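Local coordinates for adenosine monophosphate-protein transferase (Pyrobaculum aerophilum, PDB 2JB7) that binds AMP and adenosine and is probably a nucleotide-handling transferase or adenosine-specific kinase, at residues Val18-Ala23 / Gly81-Ile86; Ala23-Thr28 / Val103-Arg108. One frame throughout, in Å; residues are numbered along the deposited sequence.

From the N terminus the chain enters the five-stranded antiparallel sheet at strand 17-22, leaves it at A23 and bends through the 23-28 loop into helix 28-37. Interaction 1 closes the first long loop, when strand 83-89 comes back beside strand 17-22 after two strands and two helices. Interaction 2 closes a second one, where the turn between helix 93-101 and strand 108-113 meets the 23-28 loop. The two closures cross, since their segments alternate along the sequence, and they share A23. Q22 joins them directly: its backbone N and O probably bond to R108 O and V107 N, bringing strand 108-113 to the other edge of strand 17-22.

Interaction 1 of 2, residues Val18-Ala23 / Gly81-Ile86; sequences VIIGQA and GHVFVI
Five backbone hydrogen bonds stitch V18-A23 to G81-I86. I19 and I86 exchange a pair, I19 N to I86 O and I86 N to I19 O, both 2.8 Å. G21 and F84 exchange the next, F84 N reaching G21 O at 2.9 Å. Just past the strand end, A23 N still bonds H82 O at 2.8 Å. At the non-hydrogen-bonded pairs I20-V85 and Q22-V83, CA-H...O contacts fill in, among them I20 CA to F84 O at 3.4 Å.

The run is antiparallel, with strand axes at 163°, and it lies inside the five-stranded sheet, where strand 17-22 is flanked by strands 83-89 and 108-113.

Apolar packing divides between the two faces of the sheet. On one, I20 CG2 touches V83 CG1 at 4.1 Å, V18 CG2 meets V85 CG1, and helix 65-78 covers I20, V83 and V85 through L74, C75 and I78. On the other, I19 and I86 abut CB to CB and lie under helix 93-101. F84 shares that face. Its chi1 of 68° sets CG between its own backbone N and carbonyl carbon, which swings the ring across the strand over G21. G21 CA sits 3.8 Å from the ring centroid, a CH-pi contact over the face, in space that a side chain on G21 would share with F84 CZ. A23 CB touches the same ring at CD1, 3.9 Å away.

Two polar side chains find partners beyond the two segments, in part on the second subunit. Q22, extended with CG anti to the backbone N (chi1 -167°), carries its amide far enough to meet R108 NH1 of the same chain through OE1 and F110 O of the second subunit through NE2. H82 lays CB and ring against A23 O, while its ND1 bonds D136 of the second subunit.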
loop_
_atom_site.group_PDB
_atom_site.type_symbol
_atom_site.label_atom_id
_atom_site.label_comp_id
_atom_site.label_asym_id
_atom_site.label_seq_id
_atom_site.Cartn_x
_atom_site.Cartn_y
_atom_site.Cartn_z
ATOM N N VAL A 18 -6.799 -6.720 -21.322
ATOM C CA VAL A 18 -6.237 -5.396 -21.531
ATOM C C VAL A 18 -6.362 -4.568 -20.243
ATOM O O VAL A 18 -7.329 -4.728 -19.513
ATOM C CB VAL A 18 -6.911 -4.682 -22.718
ATOM C CG1 VAL A 18 -8.333 -4.181 -22.352
ATOM C CG2 VAL A 18 -6.018 -3.539 -23.239
ATOM N N ILE A 19 -5.350 -3.739 -19.975
ATOM C CA ILE A 19 -5.380 -2.737 -18.896
ATOM C C ILE A 19 -5.050 -1.396 -19.567
ATOM O O ILE A 19 -4.039 -1.268 -20.278
ATOM C CB ILE A 19 -4.398 -3.095 -17.769
ATOM C CG1 ILE A 19 -4.769 -4.460 -17.164
ATOM C CG2 ILE A 19 -4.376 -1.988 -16.649
ATOM C CD1 ILE A 19 -3.642 -4.990 -16.249
ATOM N N ILE A 20 -5.909 -0.401 -19.362
ATOM C CA ILE A 20 -5.713 0.941 -19.938
ATOM C C ILE A 20 -5.728 1.954 -18.791
ATOM O O ILE A 20 -6.610 1.917 -17.941
ATOM C CB ILE A 20 -6.800 1.287 -20.954
ATOM C CG1 ILE A 20 -6.946 0.163 -21.978
ATOM C CG2 ILE A 20 -6.475 2.609 -21.641
ATOM C CD1 ILE A 20 -8.125 0.337 -22.968
ATOM N N GLY A 21 -4.760 2.853 -18.764
ATOM C CA GLY A 21 -4.700 3.872 -17.726
ATOM C C GLY A 21 -4.010 5.142 -18.179
ATOM O O GLY A 21 -3.780 5.344 -19.361
ATOM N N GLN A 22 -3.731 5.991 -17.204
ATOM C CA GLN A 22 -3.025 7.249 -17.440
ATOM C C GLN A 22 -1.927 7.384 -16.399
ATOM O O GLN A 22 -2.095 7.043 -15.216
ATOM C CB GLN A 22 -4.003 8.384 -17.311
ATOM C CG GLN A 22 -3.474 9.703 -17.843
ATOM C CD GLN A 22 -4.480 10.746 -17.589
ATOM O OE1 GLN A 22 -5.617 10.659 -18.064
ATOM N NE2 GLN A 22 -4.110 11.713 -16.792
ATOM N N ALA A 23 -0.780 7.868 -16.874
ATOM C CA ALA A 23 0.392 8.038 -16.043
ATOM C C ALA A 23 1.006 9.391 -16.397
ATOM O O ALA A 23 0.252 10.344 -16.747
ATOM C CB ALA A 23 1.354 6.883 -16.310
ATOM N N GLY A 81 -2.332 12.019 -24.850
ATOM C CA GLY A 81 -1.129 12.163 -24.012
ATOM C C GLY A 81 -1.243 11.437 -22.684
ATOM O O GLY A 81 -2.262 11.569 -21.997
ATOM N N HIS A 82 -0.223 10.633 -22.376
ATOM C CA HIS A 82 -0.031 10.007 -21.066
ATOM C C HIS A 82 -0.892 8.791 -20.797
ATOM O O HIS A 82 -0.830 8.200 -19.701
ATOM C CB HIS A 82 -0.073 11.045 -19.948
ATOM C CG HIS A 82 1.219 11.768 -19.764
ATOM N ND1 HIS A 82 1.354 12.880 -18.967
ATOM C CD2 HIS A 82 2.453 11.526 -20.273
ATOM C CE1 HIS A 82 2.608 13.303 -19.007
ATOM N NE2 HIS A 82 3.302 12.476 -19.756
ATOM N N VAL A 83 -1.669 8.392 -21.781
ATOM C CA VAL A 83 -2.333 7.102 -21.712
ATOM C C VAL A 83 -1.310 5.968 -21.838
ATOM O O VAL A 83 -0.329 6.047 -22.598
ATOM C CB VAL A 83 -3.457 7.038 -22.783
ATOM C CG1 VAL A 83 -3.960 5.584 -22.987
ATOM C CG2 VAL A 83 -4.588 8.022 -22.364
ATOM N N PHE A 84 -1.541 4.870 -21.095
ATOM C CA PHE A 84 -0.825 3.621 -21.322
ATOM C C PHE A 84 -1.774 2.449 -21.564
ATOM O O PHE A 84 -2.925 2.467 -21.085
ATOM C CB PHE A 84 0.135 3.307 -20.161
ATOM C CG PHE A 84 -0.528 2.983 -18.861
ATOM C CD1 PHE A 84 -0.664 3.962 -17.887
ATOM C CD2 PHE A 84 -0.918 1.693 -18.557
ATOM C CE1 PHE A 84 -1.289 3.628 -16.630
ATOM C CE2 PHE A 84 -1.518 1.380 -17.357
ATOM C CZ PHE A 84 -1.664 2.330 -16.399
ATOM N N VAL A 85 -1.274 1.461 -22.311
ATOM C CA VAL A 85 -1.996 0.256 -22.651
ATOM C C VAL A 85 -1.139 -0.951 -22.396
ATOM O O VAL A 85 0.037 -0.985 -22.757
ATOM C CB VAL A 85 -2.428 0.248 -24.121
ATOM C CG1 VAL A 85 -3.074 -1.086 -24.487
ATOM C CG2 VAL A 85 -3.365 1.477 -24.390
ATOM N N ILE A 86 -1.734 -1.918 -21.727
ATOM C CA ILE A 86 -1.101 -3.199 -21.411
ATOM C C ILE A 86 -1.984 -4.319 -21.911
ATOM O O ILE A 86 -3.161 -4.347 -21.618
ATOM C CB ILE A 86 -0.880 -3.383 -19.893
ATOM C CG1 ILE A 86 0.062 -2.311 -19.358
ATOM C CG2 ILE A 86 -0.328 -4.818 -19.586
ATOM C CD1 ILE A 86 0.061 -2.266 -17.828
#

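Interaction 2 of 2, residues Ala23-Thr28 / Val103-Arg108. With AMP (adenosine monophosphate), chain F; ACT (acetate ion), chain G.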
loop_
_atom_site.group_PDB
_atom_site.type_symbol
_atom_site.label_atom_id
_atom_site.label_comp_id
_atom_site.label_asym_id
_atom_site.label_seq_id
_atom_site.Cartn_x
_atom_site.Cartn_y
_atom_site.Cartn_z
ATOM N N ALA A 23 -0.780 7.868 -16.874
ATOM C CA ALA A 23 0.392 8.038 -16.043
ATOM C C ALA A 23 1.006 9.391 -16.397
ATOM O O ALA A 23 0.252 10.344 -16.747
ATOM C CB ALA A 23 1.354 6.883 -16.310
ATOM N N HIS A 24 2.313 9.493 -16.232
ATOM C CA HIS A 24 3.092 10.669 -16.599
ATOM C C HIS A 24 4.557 10.281 -16.513
ATOM O O HIS A 24 4.937 9.389 -15.765
ATOM C CB HIS A 24 2.798 11.879 -15.704
ATOM C CG HIS A 24 3.447 11.821 -14.350
ATOM N ND1 HIS A 24 3.124 10.858 -13.414
ATOM C CD2 HIS A 24 4.374 12.612 -13.767
ATOM C CE1 HIS A 24 3.840 11.059 -12.317
ATOM N NE2 HIS A 24 4.609 12.111 -12.504
ATOM N N PHE A 25 5.384 10.979 -17.279
ATOM C CA PHE A 25 6.830 10.838 -17.230
ATOM C C PHE A 25 7.290 9.619 -17.971
ATOM O O PHE A 25 6.686 8.523 -17.878
ATOM C CB PHE A 25 7.345 10.786 -15.770
ATOM C CG PHE A 25 8.857 10.848 -15.634
ATOM C CD1 PHE A 25 9.624 11.712 -16.422
ATOM C CD2 PHE A 25 9.502 10.063 -14.680
ATOM C CE1 PHE A 25 11.014 11.747 -16.291
ATOM C CE2 PHE A 25 10.875 10.133 -14.534
ATOM C CZ PHE A 25 11.619 10.979 -15.345
ATOM N N ILE A 26 8.383 9.776 -18.718
ATOM C CA ILE A 26 8.860 8.668 -19.558
ATOM C C ILE A 26 9.220 7.367 -18.849
ATOM O O ILE A 26 9.143 6.295 -19.433
ATOM C CB ILE A 26 10.056 9.159 -20.410
ATOM C CG1 ILE A 26 10.250 8.308 -21.675
ATOM C CG2 ILE A 26 11.272 9.340 -19.537
ATOM C CD1 ILE A 26 11.098 9.013 -22.778
ATOM N N LYS A 27 9.553 7.444 -17.582
ATOM C CA LYS A 27 9.944 6.267 -16.828
ATOM C C LYS A 27 8.777 5.315 -16.648
ATOM O O LYS A 27 8.964 4.138 -16.308
ATOM C CB LYS A 27 10.478 6.700 -15.490
ATOM C CG LYS A 27 11.180 5.575 -14.660
ATOM C CD LYS A 27 12.071 6.117 -13.525
ATOM C CE LYS A 27 11.322 6.663 -12.333
ATOM N NZ LYS A 27 10.827 5.563 -11.436
ATOM N N THR A 28 7.567 5.806 -16.874
ATOM C CA THR A 28 6.376 4.928 -16.872
ATOM C C THR A 28 6.614 3.601 -17.597
ATOM O O THR A 28 6.199 2.533 -17.143
ATOM C CB THR A 28 5.161 5.632 -17.501
ATOM O OG1 THR A 28 4.781 6.778 -16.712
ATOM C CG2 THR A 28 3.969 4.668 -17.643
ATOM N N VAL A 103 2.823 1.927 -8.950
ATOM C CA VAL A 103 3.886 2.567 -9.709
ATOM C C VAL A 103 3.708 4.083 -9.539
ATOM O O VAL A 103 2.599 4.610 -9.784
ATOM C CB VAL A 103 3.787 2.191 -11.152
ATOM C CG1 VAL A 103 4.679 3.133 -12.041
ATOM C CG2 VAL A 103 4.197 0.708 -11.349
ATOM N N PRO A 104 4.737 4.765 -9.055
ATOM C CA PRO A 104 4.547 6.212 -8.743
ATOM C C PRO A 104 4.102 7.090 -9.933
ATOM O O PRO A 104 3.437 8.074 -9.730
ATOM C CB PRO A 104 5.923 6.617 -8.214
ATOM C CG PRO A 104 6.433 5.354 -7.594
ATOM C CD PRO A 104 6.045 4.286 -8.575
ATOM N N GLU A 105 4.416 6.699 -11.170
ATOM C CA GLU A 105 3.980 7.465 -12.341
ATOM C C GLU A 105 2.498 7.279 -12.629
ATOM O O GLU A 105 1.879 8.105 -13.299
ATOM C CB GLU A 105 4.754 7.063 -13.582
ATOM C CG GLU A 105 6.168 7.574 -13.651
ATOM C CD GLU A 105 7.118 6.597 -13.033
ATOM O OE1 GLU A 105 6.719 5.394 -12.880
ATOM O OE2 GLU A 105 8.270 6.986 -12.753
ATOM N N VAL A 106 1.917 6.180 -12.160
ATOM C CA VAL A 106 0.560 5.837 -12.547
ATOM C C VAL A 106 -0.412 6.682 -11.756
ATOM O O VAL A 106 -0.339 6.744 -10.551
ATOM C CB VAL A 106 0.268 4.344 -12.357
ATOM C CG1 VAL A 106 -1.232 4.082 -12.357
ATOM C CG2 VAL A 106 1.022 3.521 -13.443
ATOM N N VAL A 107 -1.343 7.335 -12.446
ATOM C CA VAL A 107 -2.310 8.224 -11.783
ATOM C C VAL A 107 -3.713 7.662 -11.736
ATOM O O VAL A 107 -4.437 7.898 -10.755
ATOM C CB VAL A 107 -2.299 9.634 -12.428
ATOM C CG1 VAL A 107 -0.852 10.187 -12.491
ATOM C CG2 VAL A 107 -2.819 9.600 -13.730
ATOM N N ARG A 108 -4.102 6.898 -12.743
ATOM C CA ARG A 108 -5.408 6.263 -12.760
ATOM C C ARG A 108 -5.434 5.073 -13.711
ATOM O O ARG A 108 -4.617 4.964 -14.636
ATOM C CB ARG A 108 -6.475 7.261 -13.177
ATOM C CG ARG A 108 -6.217 7.864 -14.549
ATOM C CD ARG A 108 -6.578 9.362 -14.674
ATOM N NE ARG A 108 -8.028 9.552 -14.625
ATOM C CZ ARG A 108 -8.730 10.272 -15.494
ATOM N NH1 ARG A 108 -8.147 10.965 -16.494
ATOM N NH2 ARG A 108 -10.037 10.305 -15.351
HETATM P P AMP F . 9.078 16.192 -19.836
HETATM O O1P AMP F . 8.188 17.340 -20.304
HETATM O O2P AMP F . 10.267 16.599 -19.004
HETATM O O3P AMP F . 9.494 15.233 -20.906
HETATM O "O5'" AMP F . 8.289 15.200 -18.817
HETATM C "C5'" AMP F . 6.883 14.938 -18.718
HETATM C "C4'" AMP F . 6.440 14.963 -17.258
HETATM O "O4'" AMP F . 7.182 14.041 -16.430
HETATM C "C3'" AMP F . 6.667 16.368 -16.697
HETATM O "O3'" AMP F . 5.508 17.156 -17.001
HETATM C "C2'" AMP F . 6.948 16.101 -15.229
HETATM O "O2'" AMP F . 5.691 16.002 -14.558
HETATM C "C1'" AMP F . 7.621 14.734 -15.247
HETATM N N9 AMP F . 9.111 14.850 -15.167
HETATM C C8 AMP F . 9.958 15.398 -16.064
HETATM N N7 AMP F . 11.242 15.286 -15.674
HETATM C C5 AMP F . 11.208 14.617 -14.481
HETATM C C6 AMP F . 12.215 14.177 -13.549
HETATM N N6 AMP F . 13.491 14.452 -13.815
HETATM N N1 AMP F . 11.832 13.498 -12.421
HETATM C C2 AMP F . 10.516 13.265 -12.200
HETATM N N3 AMP F . 9.511 13.625 -13.026
HETATM C C4 AMP F . 9.819 14.320 -14.156
HETATM C C ACT G . -10.715 8.021 -12.561
HETATM O O ACT G . -10.128 9.094 -12.389
HETATM O OXT ACT G . -10.311 7.313 -13.454
HETATM C CH3 ACT G . -11.849 7.594 -11.699
#
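E105 inserts its side chain between H24, K27 and T28, joining two loops that each carry a type I beta turn, F25-T28 and V103-V106, beside a bound AMP. OE2 makes a salt bridge to K27 NZ at 3.2 Å, the lysine chain, curled at its far end (chi3 74°, chi4 79°), meeting the glutamate at about a right angle. The E105 and T28 side chains run past each other in opposite directions, E105 CB lying 3.1 Å from T28 OG1. On the backbone side, E105 O accepts a hydrogen bond from H24 ND1 at 3.0 Å; the oxygen lies near the imidazole plane, which ties down the ring's rotation. F25 turns its edge to E105 OE2 and one face to the adenine, with AMP C4 3.4 Å above its plane, while K27 N lies over the opposite face. With a leucine here the flat face opposite AMP C4 is gone, and the adenine would probably be held less firmly on that side.

Farther out, K27 NZ also pairs with D31, whereas AMP is gripped by S53 and by Y162 and A114 of the second subunit. V107 and R108 both face Q22, a classic beta bulge. There the R108 guanidinium holds an acetate, probably from the crystallisation liquor, NE reaching its O at 3.1 Å.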